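Local coordinates for protein putative nucleotide sugar epimerase/ dehydratase (Bordetella bronchiseptica, PDB 2Q1S) that binds NAD(H) in a Rossmann fold and probably acts as a nucleotide-sugar epimerase or dehydratase in the biosynthesis of lipopolysaccharide O-antigen, at residues S28-T33 with Y100-H105; T88-L93 with T130-E135; E216-G221 with Q363-H368; Y240-G245 with T304-E309; Y283-G288 with L335-D340. One frame throughout, in Å; residues are numbered along the deposited sequence.

Contact 1 (S28-T33 with Y100-H105)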
# COMPACT_ATOMS: atom_id res chain seq x y z
N SER A 28 -18.94 5.51 -28.46
CA SER A 28 -18.24 5.13 -29.66
C SER A 28 -16.84 5.76 -29.67
O SER A 28 -16.13 5.59 -30.67
CB SER A 28 -19.00 5.64 -30.87
OG SER A 28 -18.84 7.05 -30.98
N LYS A 29 -16.43 6.50 -28.62
CA LYS A 29 -15.01 6.90 -28.49
C LYS A 29 -14.15 5.64 -28.52
O LYS A 29 -12.96 5.69 -28.87
CB LYS A 29 -14.70 7.69 -27.19
CG LYS A 29 -14.93 9.19 -27.26
CD LYS A 29 -14.21 9.94 -26.12
CE LYS A 29 -14.76 11.36 -26.02
NZ LYS A 29 -14.37 11.99 -24.74
N LEU A 30 -14.73 4.51 -28.13
CA LEU A 30 -14.01 3.25 -28.11
C LEU A 30 -14.03 2.45 -29.42
O LEU A 30 -13.25 1.50 -29.58
CB LEU A 30 -14.40 2.40 -26.90
CG LEU A 30 -13.61 2.82 -25.65
CD1 LEU A 30 -14.10 4.17 -25.12
CD2 LEU A 30 -13.68 1.82 -24.57
N ALA A 31 -14.90 2.85 -30.36
CA ALA A 31 -14.95 2.18 -31.65
C ALA A 31 -13.57 2.20 -32.30
O ALA A 31 -12.89 3.24 -32.31
CB ALA A 31 -15.99 2.83 -32.56
N ASN A 32 -13.13 1.04 -32.79
CA ASN A 32 -11.89 0.94 -33.55
C ASN A 32 -10.63 1.20 -32.72
O ASN A 32 -9.55 1.39 -33.28
CB ASN A 32 -11.94 1.86 -34.79
CG ASN A 32 -13.10 1.50 -35.71
OD1 ASN A 32 -13.20 0.36 -36.17
ND2 ASN A 32 -13.99 2.47 -35.96
N THR A 33 -10.75 1.13 -31.39
CA THR A 33 -9.56 1.33 -30.58
C THR A 33 -8.89 0.00 -30.16
O THR A 33 -9.48 -1.09 -30.31
CB THR A 33 -9.88 2.14 -29.31
OG1 THR A 33 -10.81 1.42 -28.50
CG2 THR A 33 -10.41 3.56 -29.69
N TYR A 100 -1.87 0.75 -27.20
CA TYR A 100 -3.17 0.74 -26.56
C TYR A 100 -3.73 2.13 -26.38
O TYR A 100 -3.04 3.07 -25.95
CB TYR A 100 -3.09 0.10 -25.16
CG TYR A 100 -2.47 -1.28 -25.21
CD1 TYR A 100 -3.24 -2.42 -25.58
CD2 TYR A 100 -1.11 -1.47 -24.90
CE1 TYR A 100 -2.65 -3.71 -25.68
CE2 TYR A 100 -0.54 -2.76 -24.97
CZ TYR A 100 -1.31 -3.85 -25.35
OH TYR A 100 -0.68 -5.09 -25.39
N ASP A 101 -4.99 2.27 -26.72
CA ASP A 101 -5.73 3.48 -26.46
C ASP A 101 -6.30 3.51 -25.04
O ASP A 101 -6.39 4.57 -24.44
CB ASP A 101 -6.85 3.62 -27.49
CG ASP A 101 -6.31 3.65 -28.89
OD1 ASP A 101 -5.56 4.58 -29.21
OD2 ASP A 101 -6.61 2.70 -29.64
N TYR A 102 -6.72 2.35 -24.57
CA TYR A 102 -7.34 2.22 -23.24
C TYR A 102 -6.85 1.00 -22.56
O TYR A 102 -6.58 -0.03 -23.19
CB TYR A 102 -8.88 2.18 -23.34
CG TYR A 102 -9.45 3.44 -23.91
CD1 TYR A 102 -9.61 4.58 -23.11
CD2 TYR A 102 -9.78 3.55 -25.28
CE1 TYR A 102 -10.08 5.77 -23.61
CE2 TYR A 102 -10.26 4.74 -25.81
CZ TYR A 102 -10.45 5.88 -24.98
OH TYR A 102 -10.92 7.07 -25.49
N VAL A 103 -6.64 1.13 -21.25
CA VAL A 103 -6.32 -0.03 -20.42
C VAL A 103 -7.32 -0.07 -19.29
O VAL A 103 -7.61 0.94 -18.69
CB VAL A 103 -4.86 0.08 -19.82
CG1 VAL A 103 -4.60 -0.97 -18.71
CG2 VAL A 103 -3.82 -0.01 -20.92
N PHE A 104 -7.91 -1.23 -19.07
CA PHE A 104 -8.79 -1.50 -17.90
C PHE A 104 -8.05 -2.46 -16.99
O PHE A 104 -7.70 -3.52 -17.42
CB PHE A 104 -10.12 -2.11 -18.35
CG PHE A 104 -10.95 -1.20 -19.21
CD1 PHE A 104 -10.76 -1.16 -20.60
CD2 PHE A 104 -11.87 -0.31 -18.64
CE1 PHE A 104 -11.51 -0.31 -21.42
CE2 PHE A 104 -12.66 0.53 -19.46
CZ PHE A 104 -12.45 0.55 -20.85
N HIS A 105 -7.77 -2.02 -15.75
CA HIS A 105 -7.07 -2.86 -14.80
C HIS A 105 -8.05 -3.42 -13.76
O HIS A 105 -8.46 -2.64 -12.83
CB HIS A 105 -5.93 -2.04 -14.16
CG HIS A 105 -5.27 -2.79 -13.05
ND1 HIS A 105 -5.21 -4.16 -13.02
CD2 HIS A 105 -4.72 -2.35 -11.89
CE1 HIS A 105 -4.62 -4.55 -11.89
NE2 HIS A 105 -4.31 -3.46 -11.20
O HOH W 1 -10.58 7.45 -28.19
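L30 lies against the rings of Y102 and F104 and uses a different methyl for each. Its CD1 sits over one face of the Y102 ring, 4.2 Å from the ring centroid. This is a CH-pi contact, displaced toward the rim of the ring. The other methyl, CD2, meets the edge of F104, with CD2 4.1 Å from CZ. T33 comes to the Y102 ring near its plane, with OG1 4.0 Å from CD2 of Y102. That hydroxyl is turned back to its own segment. With OG1 between the backbone N and the carbonyl carbon (chi1 62°), it donates to L30 O at 2.7 Å. T33 N also donates to L30 O, from the same face of the carbonyl, and so closes the type II turn from L30 to T33. T33 CB packs on D101 OD2 at 3.3 Å, and that oxygen accepts from the backbone N of N34. At the far end of Y102, one water joins OH (2.7 Å) to K29 O (3.0 Å). Helix 263-276 packs on L30, Y102 and F104. The arrangement belongs to the Rossmann fold: the turn leading into strand 34-38 is packed against the neighbouring parallel strand 102-105.

Contact 2 (T88-L93 with T130-E135)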
# COMPACT_ATOMS: atom_id res chain seq x y z
N THR A 88 2.11 -9.23 -13.39
CA THR A 88 3.42 -8.98 -12.74
C THR A 88 4.62 -9.62 -13.42
O THR A 88 5.77 -9.45 -13.01
CB THR A 88 3.42 -9.40 -11.24
OG1 THR A 88 3.33 -10.83 -11.18
CG2 THR A 88 2.25 -8.73 -10.54
N ASP A 89 4.36 -10.40 -14.47
CA ASP A 89 5.47 -11.08 -15.14
C ASP A 89 6.43 -10.11 -15.87
O ASP A 89 6.01 -9.33 -16.72
CB ASP A 89 4.92 -12.15 -16.10
CG ASP A 89 6.03 -12.93 -16.79
OD1 ASP A 89 6.67 -13.78 -16.13
OD2 ASP A 89 6.31 -12.65 -17.97
N ASP A 90 7.71 -10.14 -15.52
CA ASP A 90 8.66 -9.17 -16.09
C ASP A 90 8.78 -9.25 -17.61
O ASP A 90 8.77 -8.23 -18.27
CB ASP A 90 10.04 -9.34 -15.46
CG ASP A 90 10.08 -8.83 -14.02
OD1 ASP A 90 9.24 -7.95 -13.68
OD2 ASP A 90 10.95 -9.31 -13.26
N ALA A 91 8.86 -10.46 -18.15
CA ALA A 91 8.94 -10.63 -19.60
C ALA A 91 7.71 -10.06 -20.28
O ALA A 91 7.81 -9.31 -21.28
CB ALA A 91 9.09 -12.09 -19.94
N LEU A 92 6.53 -10.39 -19.75
CA LEU A 92 5.29 -9.89 -20.35
C LEU A 92 5.29 -8.38 -20.35
O LEU A 92 5.06 -7.75 -21.38
CB LEU A 92 4.03 -10.47 -19.67
CG LEU A 92 2.71 -9.93 -20.27
CD1 LEU A 92 2.34 -10.45 -21.64
CD2 LEU A 92 1.57 -10.17 -19.30
N LEU A 93 5.56 -7.77 -19.20
CA LEU A 93 5.62 -6.34 -19.09
C LEU A 93 6.61 -5.71 -20.09
O LEU A 93 6.26 -4.75 -20.77
CB LEU A 93 5.93 -5.93 -17.65
CG LEU A 93 4.77 -6.09 -16.65
CD1 LEU A 93 5.37 -6.14 -15.21
CD2 LEU A 93 3.65 -5.03 -16.77
N THR A 130 -0.90 -3.66 -9.72
CA THR A 130 -1.11 -2.26 -10.08
C THR A 130 0.20 -1.51 -10.26
O THR A 130 0.39 -0.76 -11.24
CB THR A 130 -1.99 -1.58 -9.03
OG1 THR A 130 -3.17 -2.37 -8.86
CG2 THR A 130 -2.36 -0.16 -9.48
N LEU A 131 1.12 -1.68 -9.30
CA LEU A 131 2.38 -0.95 -9.35
C LEU A 131 3.18 -1.33 -10.62
O LEU A 131 3.68 -0.42 -11.32
CB LEU A 131 3.20 -1.29 -8.07
CG LEU A 131 4.52 -0.52 -8.07
CD1 LEU A 131 4.30 0.99 -8.09
CD2 LEU A 131 5.32 -0.97 -6.82
N LYS A 132 3.35 -2.62 -10.88
CA LYS A 132 4.16 -3.04 -12.03
C LYS A 132 3.50 -2.64 -13.35
O LYS A 132 4.19 -2.25 -14.29
CB LYS A 132 4.48 -4.52 -11.98
CG LYS A 132 5.33 -4.85 -10.74
CD LYS A 132 5.85 -6.28 -10.76
CE LYS A 132 7.01 -6.53 -11.73
NZ LYS A 132 7.55 -7.92 -11.66
N LEU A 133 2.18 -2.71 -13.39
CA LEU A 133 1.47 -2.29 -14.60
C LEU A 133 1.72 -0.82 -14.85
O LEU A 133 2.12 -0.40 -15.96
CB LEU A 133 -0.03 -2.60 -14.45
CG LEU A 133 -0.86 -2.10 -15.66
CD1 LEU A 133 -0.52 -2.78 -16.98
CD2 LEU A 133 -2.33 -2.22 -15.33
N TYR A 134 1.47 0.02 -13.84
CA TYR A 134 1.60 1.46 -13.99
C TYR A 134 3.04 1.85 -14.33
O TYR A 134 3.29 2.75 -15.15
CB TYR A 134 1.15 2.14 -12.71
CG TYR A 134 -0.36 2.17 -12.51
CD1 TYR A 134 -1.24 1.51 -13.40
CD2 TYR A 134 -0.91 2.85 -11.42
CE1 TYR A 134 -2.61 1.58 -13.22
CE2 TYR A 134 -2.27 2.92 -11.21
CZ TYR A 134 -3.13 2.26 -12.10
OH TYR A 134 -4.50 2.34 -11.90
N GLU A 135 4.00 1.15 -13.72
CA GLU A 135 5.41 1.43 -13.99
C GLU A 135 5.76 1.20 -15.47
O GLU A 135 6.54 1.95 -16.06
CB GLU A 135 6.29 0.59 -13.07
CG GLU A 135 7.79 0.85 -13.18
CD GLU A 135 8.24 2.26 -12.78
OE1 GLU A 135 7.48 3.13 -12.27
OE2 GLU A 135 9.43 2.52 -13.08
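T88 offers its backbone carbonyl to K132. NZ of K132 donates to T88 O at 2.7 Å, in the carbonyl plane, with a C=O...N angle of 149°. The aliphatic part of the lysine runs past the threonine, with T88 CB 4.0 Å from K132 CD. T88 OG1 bonds instead to E124 and S86. D89 is the N-cap of helix 90-95. Its OD2 accepts from L92 N at 2.9 Å, which caps the first turn of the helix. D90 supplies the charge partner. Its OD1 forms a salt bridge with K132 NZ at 2.6 Å, and the ammonium group stands above the carboxylate plane, 38° out of it. The two side chains cross at about a right angle. L93, one turn along, packs across the base of the lysine, with CD1 3.7 Å from K132 CB. Its CD2 reaches the backbone of L133, 4.1 Å from CA. K132 is bent at chi3 (75°), which lets its end reach both oxygens while its base stays on L93. L120 of the second subunit also packs on K132. One ammonium group thus bonds to a neutral carbonyl and a carboxylate, and probably helps to hold the first turn of helix 90-95 to helix 128-137.

Contact 3 (E216-G221 with Q363-H368); sequences EILGAG and QIMRKH
G219 sits in a type II beta turn from I217 to A220 that lies against the last part of helix 358-366 and the residues that follow. The turn belongs to the long loop between strand 203-212 and helix 234-243 of this Rossmann-type enzyme. G219 CA is 4.5 Å from M365 CA, so the turn and the helix meet backbone to backbone, and positive phi suits the glycine. Two apolar pairs lie next to it. I217 and I364 cross at about a right angle, with their CG2 atoms 3.7 Å apart. L218 and M365 run side by side, and L218 CB is 3.8 Å from M365 CG. M365 bends at chi3 (77°), so that CE comes to L218 CD1. Y240 of helix 234-243 packs on both of these side chains. Two hydrogen bonds come from K367 and H368, just past the helix. K367 NZ donates to G221 O at 2.9 Å from above the carbonyl plane, and the same nitrogen forms a salt bridge with E70. CG of K367 also covers one face of the H368 ring. H368 presents its edge to the turn: NE2 donates to G219 O at 2.7 Å, with the oxygen only 2° out of the ring plane.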
# COMPACT_ATOMS: atom_id res chain seq x y z
N GLU A 216 -20.42 -14.76 -13.55
CA GLU A 216 -19.80 -15.10 -12.25
C GLU A 216 -20.08 -16.54 -11.97
O GLU A 216 -21.25 -16.93 -11.75
CB GLU A 216 -20.35 -14.23 -11.10
CG GLU A 216 -19.64 -14.58 -9.80
CD GLU A 216 -19.88 -13.64 -8.64
OE1 GLU A 216 -20.87 -12.87 -8.64
OE2 GLU A 216 -19.06 -13.68 -7.70
N ILE A 217 -19.01 -17.35 -12.00
CA ILE A 217 -19.12 -18.81 -11.88
C ILE A 217 -18.63 -19.23 -10.50
O ILE A 217 -17.45 -19.05 -10.18
CB ILE A 217 -18.26 -19.51 -12.97
CG1 ILE A 217 -18.74 -19.11 -14.37
CG2 ILE A 217 -18.24 -21.06 -12.74
CD1 ILE A 217 -17.76 -19.44 -15.55
N LEU A 218 -19.50 -19.84 -9.70
CA LEU A 218 -19.07 -20.39 -8.41
C LEU A 218 -17.91 -21.35 -8.65
O LEU A 218 -17.97 -22.16 -9.56
CB LEU A 218 -20.22 -21.11 -7.69
CG LEU A 218 -21.45 -20.25 -7.35
CD1 LEU A 218 -22.56 -21.13 -6.78
CD2 LEU A 218 -21.15 -19.12 -6.37
N GLY A 219 -16.83 -21.22 -7.85
CA GLY A 219 -15.70 -22.16 -7.98
C GLY A 219 -14.72 -21.79 -9.10
O GLY A 219 -13.77 -22.53 -9.34
N ALA A 220 -14.94 -20.68 -9.79
CA ALA A 220 -14.03 -20.29 -10.87
C ALA A 220 -12.57 -20.21 -10.39
O ALA A 220 -12.28 -19.64 -9.34
CB ALA A 220 -14.47 -18.98 -11.51
N GLY A 221 -11.66 -20.79 -11.17
CA GLY A 221 -10.22 -20.68 -10.94
C GLY A 221 -9.66 -21.68 -9.95
O GLY A 221 -10.26 -22.73 -9.72
N GLN A 363 -19.68 -28.63 -12.69
CA GLN A 363 -18.40 -29.30 -12.97
C GLN A 363 -17.22 -28.45 -12.47
O GLN A 363 -16.24 -28.98 -11.94
CB GLN A 363 -18.25 -29.56 -14.47
CG GLN A 363 -17.19 -30.60 -14.83
N ILE A 364 -17.34 -27.13 -12.63
CA ILE A 364 -16.32 -26.21 -12.14
C ILE A 364 -16.23 -26.24 -10.61
O ILE A 364 -15.14 -26.40 -10.05
CB ILE A 364 -16.58 -24.80 -12.73
CG1 ILE A 364 -16.29 -24.85 -14.24
CG2 ILE A 364 -15.76 -23.73 -11.99
CD1 ILE A 364 -16.85 -23.71 -15.06
N MET A 365 -17.39 -26.14 -9.95
CA MET A 365 -17.49 -26.22 -8.48
C MET A 365 -16.90 -27.50 -7.92
O MET A 365 -16.24 -27.48 -6.88
CB MET A 365 -18.94 -26.13 -8.02
CG MET A 365 -19.59 -24.77 -8.29
SD MET A 365 -21.40 -24.86 -8.08
CE MET A 365 -21.56 -24.84 -6.29
N ARG A 366 -17.13 -28.62 -8.61
CA ARG A 366 -16.71 -29.93 -8.11
C ARG A 366 -15.19 -30.11 -8.07
O ARG A 366 -14.68 -31.00 -7.40
CB ARG A 366 -17.37 -31.04 -8.93
CG ARG A 366 -18.78 -31.38 -8.46
N LYS A 367 -14.46 -29.24 -8.76
CA LYS A 367 -13.01 -29.40 -8.76
C LYS A 367 -12.47 -29.14 -7.35
O LYS A 367 -11.37 -29.59 -7.02
CB LYS A 367 -12.33 -28.54 -9.82
CG LYS A 367 -12.19 -27.11 -9.46
CD LYS A 367 -11.36 -26.36 -10.49
CE LYS A 367 -12.11 -25.18 -11.04
NZ LYS A 367 -11.23 -24.32 -11.89
N HIS A 368 -13.25 -28.43 -6.54
CA HIS A 368 -12.87 -28.07 -5.17
C HIS A 368 -13.46 -28.96 -4.08
O HIS A 368 -13.29 -28.66 -2.90
CB HIS A 368 -13.25 -26.61 -4.88
CG HIS A 368 -12.77 -25.64 -5.92
ND1 HIS A 368 -11.43 -25.34 -6.11
CD2 HIS A 368 -13.45 -24.88 -6.81
CE1 HIS A 368 -11.32 -24.44 -7.07
NE2 HIS A 368 -12.53 -24.16 -7.53

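Contact 4 (Y240-G245 with T304-E309); sequences YKALKG and TGNNTE
T304, the last residue of helix 293-304, meets A242 and L243 in the final turn of helix 234-243. That helix ends in a Schellman motif with G245 at positive phi, and the C-terminal ends of two helices meet here. T304 uses both branches. Its OG1 is 3.4 Å from A242 CB and bonds back to I300 O of its own helix. Its CG2 touches L243 CD2 at 3.8 Å, and the two side chains cross at about a right angle. I351 of helix 343-356 packs on T304 as well. G305 has positive phi and turns the chain out of the helix. N306 then reaches across to A242 and G245. Its CG lies anti to the backbone N (chi1 -169°), which carries the amide across to the last turn, between A242 and G245. ND2 lies 3.4 Å from A242 CA, in van der Waals contact. Two acceptors, N301 OD1 and M246 O, hold the amide NH2. OD1 points to the glycine, 3.5 Å from G245 C. No hydrogen bond joins the two segments directly. T308 makes the last touch, where its CG2 methyl is 3.6 Å from G245 O.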
# COMPACT_ATOMS: atom_id res chain seq x y z
N TYR A 240 -27.80 -20.39 -7.13
CA TYR A 240 -27.45 -21.80 -7.26
C TYR A 240 -28.32 -22.67 -6.35
O TYR A 240 -28.95 -23.63 -6.82
CB TYR A 240 -25.95 -22.04 -6.97
CG TYR A 240 -25.58 -23.50 -7.02
CD1 TYR A 240 -25.38 -24.16 -8.24
CD2 TYR A 240 -25.49 -24.25 -5.84
CE1 TYR A 240 -25.09 -25.52 -8.29
CE2 TYR A 240 -25.16 -25.59 -5.87
CZ TYR A 240 -24.97 -26.23 -7.09
OH TYR A 240 -24.67 -27.57 -7.11
N LYS A 241 -28.38 -22.31 -5.06
CA LYS A 241 -29.10 -23.12 -4.06
C LYS A 241 -30.61 -23.13 -4.35
O LYS A 241 -31.27 -24.17 -4.18
CB LYS A 241 -28.81 -22.63 -2.64
CG LYS A 241 -27.40 -22.99 -2.16
CD LYS A 241 -27.04 -22.39 -0.82
CE LYS A 241 -25.93 -23.24 -0.17
NZ LYS A 241 -25.30 -22.58 1.01
N ALA A 242 -31.14 -21.99 -4.79
CA ALA A 242 -32.55 -21.88 -5.16
C ALA A 242 -32.90 -22.78 -6.35
O ALA A 242 -33.91 -23.49 -6.34
CB ALA A 242 -32.91 -20.45 -5.47
N LEU A 243 -32.04 -22.75 -7.37
CA LEU A 243 -32.16 -23.65 -8.53
C LEU A 243 -32.09 -25.14 -8.18
O LEU A 243 -32.59 -25.97 -8.92
CB LEU A 243 -31.11 -23.30 -9.60
CG LEU A 243 -31.34 -22.03 -10.45
CD1 LEU A 243 -30.22 -21.91 -11.45
CD2 LEU A 243 -32.68 -22.12 -11.18
N LYS A 244 -31.45 -25.46 -7.05
CA LYS A 244 -31.31 -26.82 -6.58
C LYS A 244 -32.42 -27.16 -5.58
O LYS A 244 -32.43 -28.25 -5.00
CB LYS A 244 -29.94 -27.08 -5.92
CG LYS A 244 -28.70 -26.87 -6.80
CD LYS A 244 -28.67 -27.72 -8.05
CE LYS A 244 -28.38 -29.20 -7.77
NZ LYS A 244 -28.11 -29.92 -9.03
N GLY A 245 -33.30 -26.18 -5.34
CA GLY A 245 -34.44 -26.39 -4.45
C GLY A 245 -34.07 -26.41 -2.98
O GLY A 245 -34.78 -27.01 -2.16
N THR A 304 -37.23 -18.42 -9.23
CA THR A 304 -36.82 -19.81 -9.44
C THR A 304 -37.90 -20.84 -9.13
O THR A 304 -37.81 -21.97 -9.61
CB THR A 304 -35.56 -20.20 -8.64
OG1 THR A 304 -35.78 -19.98 -7.24
CG2 THR A 304 -34.35 -19.39 -9.10
N GLY A 305 -38.90 -20.47 -8.33
CA GLY A 305 -39.94 -21.40 -7.89
C GLY A 305 -39.49 -22.21 -6.68
O GLY A 305 -39.99 -23.29 -6.43
N ASN A 306 -38.51 -21.68 -5.93
CA ASN A 306 -38.04 -22.36 -4.73
C ASN A 306 -39.03 -22.14 -3.58
O ASN A 306 -39.16 -21.01 -3.06
CB ASN A 306 -36.65 -21.84 -4.37
CG ASN A 306 -35.96 -22.66 -3.29
OD1 ASN A 306 -36.33 -23.80 -3.01
ND2 ASN A 306 -34.93 -22.06 -2.67
N ASN A 307 -39.74 -23.20 -3.19
CA ASN A 307 -40.83 -23.12 -2.22
C ASN A 307 -40.41 -23.33 -0.76
O ASN A 307 -41.26 -23.37 0.14
CB ASN A 307 -41.94 -24.11 -2.59
CG ASN A 307 -42.47 -23.90 -4.00
OD1 ASN A 307 -42.87 -22.79 -4.37
ND2 ASN A 307 -42.50 -24.97 -4.79
N THR A 308 -39.10 -23.46 -0.53
CA THR A 308 -38.58 -23.69 0.82
C THR A 308 -38.66 -22.43 1.69
O THR A 308 -38.81 -21.32 1.18
CB THR A 308 -37.13 -24.21 0.78
OG1 THR A 308 -36.32 -23.34 -0.03
CG2 THR A 308 -37.08 -25.62 0.21
N GLU A 309 -38.56 -22.62 3.00
CA GLU A 309 -38.75 -21.55 3.97
C GLU A 309 -37.61 -20.53 3.97
O GLU A 309 -36.48 -20.84 3.55
CB GLU A 309 -38.94 -22.13 5.38

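Contact 5 (Y283-G288 with L335-D340); sequences YNIASG and LGFSAD
Y283 and L335 make a CH-pi contact. CD1 of the leucine lies over one face of the tyrosine ring, 4.0 Å from its centroid and 18° off the ring normal. It sits toward the rim, closest to CD2 of Y283 at 3.8 Å. The other methyl, CD2, follows the same ring toward CZ. The tyrosine OH bonds to E334 and to the backbone N of T278. A second apolar pair is I285 with F337. The side chains cross at about a right angle, and I285 CG2 is 3.9 Å from F337 CE2. F337 reaches the isoleucine with its ring carbon CG anti to the backbone N (chi1 169°). Strand 281-284 is a parallel neighbour of strand 203-212 in the central sheet of the Rossmann-type domain. Segment 335-340 leaves helix 329-335 through G336, at positive phi. Residues 335-339 run in roughly the same direction as 283-287, 26° apart. Polar contact between the segments goes through water. One water donates to A286 O at 2.8 Å and accepts from A339 N, also at 2.8 Å. Beside it, A339 CB packs on A286 O at 3.6 Å. One residue further on, S287 CA lies 4.2 Å from A339 O.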
# COMPACT_ATOMS: atom_id res chain seq x y z
N TYR A 283 -14.77 8.02 -9.65
CA TYR A 283 -16.22 8.00 -9.84
C TYR A 283 -16.80 6.77 -9.17
O TYR A 283 -16.32 5.68 -9.36
CB TYR A 283 -16.61 7.94 -11.32
CG TYR A 283 -16.13 9.12 -12.12
CD1 TYR A 283 -14.83 9.11 -12.67
CD2 TYR A 283 -16.93 10.25 -12.30
CE1 TYR A 283 -14.35 10.22 -13.39
CE2 TYR A 283 -16.45 11.34 -13.03
CZ TYR A 283 -15.18 11.32 -13.55
OH TYR A 283 -14.73 12.41 -14.28
N ASN A 284 -17.85 6.97 -8.39
CA ASN A 284 -18.68 5.85 -7.95
C ASN A 284 -19.53 5.34 -9.12
O ASN A 284 -20.21 6.13 -9.79
CB ASN A 284 -19.64 6.25 -6.83
CG ASN A 284 -18.93 6.72 -5.57
OD1 ASN A 284 -17.84 6.29 -5.27
ND2 ASN A 284 -19.58 7.59 -4.82
N ILE A 285 -19.48 4.02 -9.36
CA ILE A 285 -20.35 3.34 -10.33
C ILE A 285 -21.32 2.48 -9.46
O ILE A 285 -20.94 1.45 -8.89
CB ILE A 285 -19.48 2.46 -11.31
CG1 ILE A 285 -18.50 3.36 -12.09
CG2 ILE A 285 -20.38 1.66 -12.28
CD1 ILE A 285 -19.11 4.57 -12.79
N ALA A 286 -22.53 3.01 -9.29
CA ALA A 286 -23.45 2.55 -8.24
C ALA A 286 -24.89 2.62 -8.70
O ALA A 286 -25.23 3.45 -9.53
CB ALA A 286 -23.26 3.39 -6.97
N SER A 287 -25.72 1.74 -8.16
CA SER A 287 -27.16 1.79 -8.42
C SER A 287 -27.91 2.85 -7.64
O SER A 287 -28.96 3.32 -8.10
CB SER A 287 -27.84 0.44 -8.14
OG SER A 287 -27.83 0.15 -6.75
N GLY A 288 -27.44 3.18 -6.45
CA GLY A 288 -28.14 4.14 -5.59
C GLY A 288 -29.36 3.55 -4.88
O GLY A 288 -30.15 4.30 -4.26
N LEU A 335 -20.48 12.12 -16.68
CA LEU A 335 -20.31 11.07 -17.67
C LEU A 335 -21.60 10.72 -18.38
O LEU A 335 -21.59 9.95 -19.34
CB LEU A 335 -19.74 9.81 -17.00
CG LEU A 335 -18.52 9.99 -16.09
CD1 LEU A 335 -18.11 8.65 -15.51
CD2 LEU A 335 -17.34 10.60 -16.84
N GLY A 336 -22.71 11.27 -17.88
CA GLY A 336 -24.04 10.88 -18.38
C GLY A 336 -24.37 9.42 -18.10
O GLY A 336 -25.21 8.83 -18.78
N PHE A 337 -23.70 8.84 -17.10
CA PHE A 337 -23.92 7.43 -16.77
C PHE A 337 -24.88 7.24 -15.60
O PHE A 337 -24.74 7.91 -14.58
CB PHE A 337 -22.58 6.73 -16.47
CG PHE A 337 -22.77 5.37 -15.88
CD1 PHE A 337 -22.99 4.27 -16.70
CD2 PHE A 337 -22.80 5.20 -14.51
CE1 PHE A 337 -23.20 3.02 -16.15
CE2 PHE A 337 -23.01 3.94 -13.96
CZ PHE A 337 -23.21 2.85 -14.79
N SER A 338 -25.89 6.36 -15.77
CA SER A 338 -26.73 5.87 -14.65
C SER A 338 -26.92 4.35 -14.78
O SER A 338 -27.09 3.82 -15.88
CB SER A 338 -28.09 6.59 -14.56
OG SER A 338 -28.69 6.55 -15.81
N ALA A 339 -26.86 3.66 -13.65
CA ALA A 339 -27.06 2.21 -13.60
C ALA A 339 -28.55 1.93 -13.34
O ALA A 339 -28.99 1.91 -12.19
CB ALA A 339 -26.21 1.61 -12.52
N ASP A 340 -29.30 1.73 -14.43
CA ASP A 340 -30.78 1.66 -14.41
C ASP A 340 -31.40 0.25 -14.42
O ASP A 340 -32.63 0.12 -14.39
CB ASP A 340 -31.33 2.52 -15.55
CG ASP A 340 -30.99 4.00 -15.38
OD1 ASP A 340 -30.69 4.41 -14.24
OD2 ASP A 340 -31.02 4.75 -16.38
O HOH W 2 -26.39 5.21 -11.32

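Contacts 1 and 2 lie in the first half of the chain and touch: H105 NE2 is 2.8 Å from T130 OG1, a probable hydrogen bond, and H105 packs on L133. Their segments alternate in sequence. Contact 5 reaches the same sheet as contact 1, with nearest atoms about 9 Å apart; helix 263-276 packs on both. Contacts 3 and 4 touch at Y240, whose CB is 3.5 Å from L218 CD1. Along the chain, contacts 4 and 5 both fall between the two segments of contact 3, and their own segments alternate. Contacts 2 and 4 are farthest apart, with centres about 44 Å from each other. Contacts 1, 2 and 5 lie on the Rossmann-type sheet and the helices beside it, while 3 and 4 lie among helices 234-243, 293-304 and 358-366.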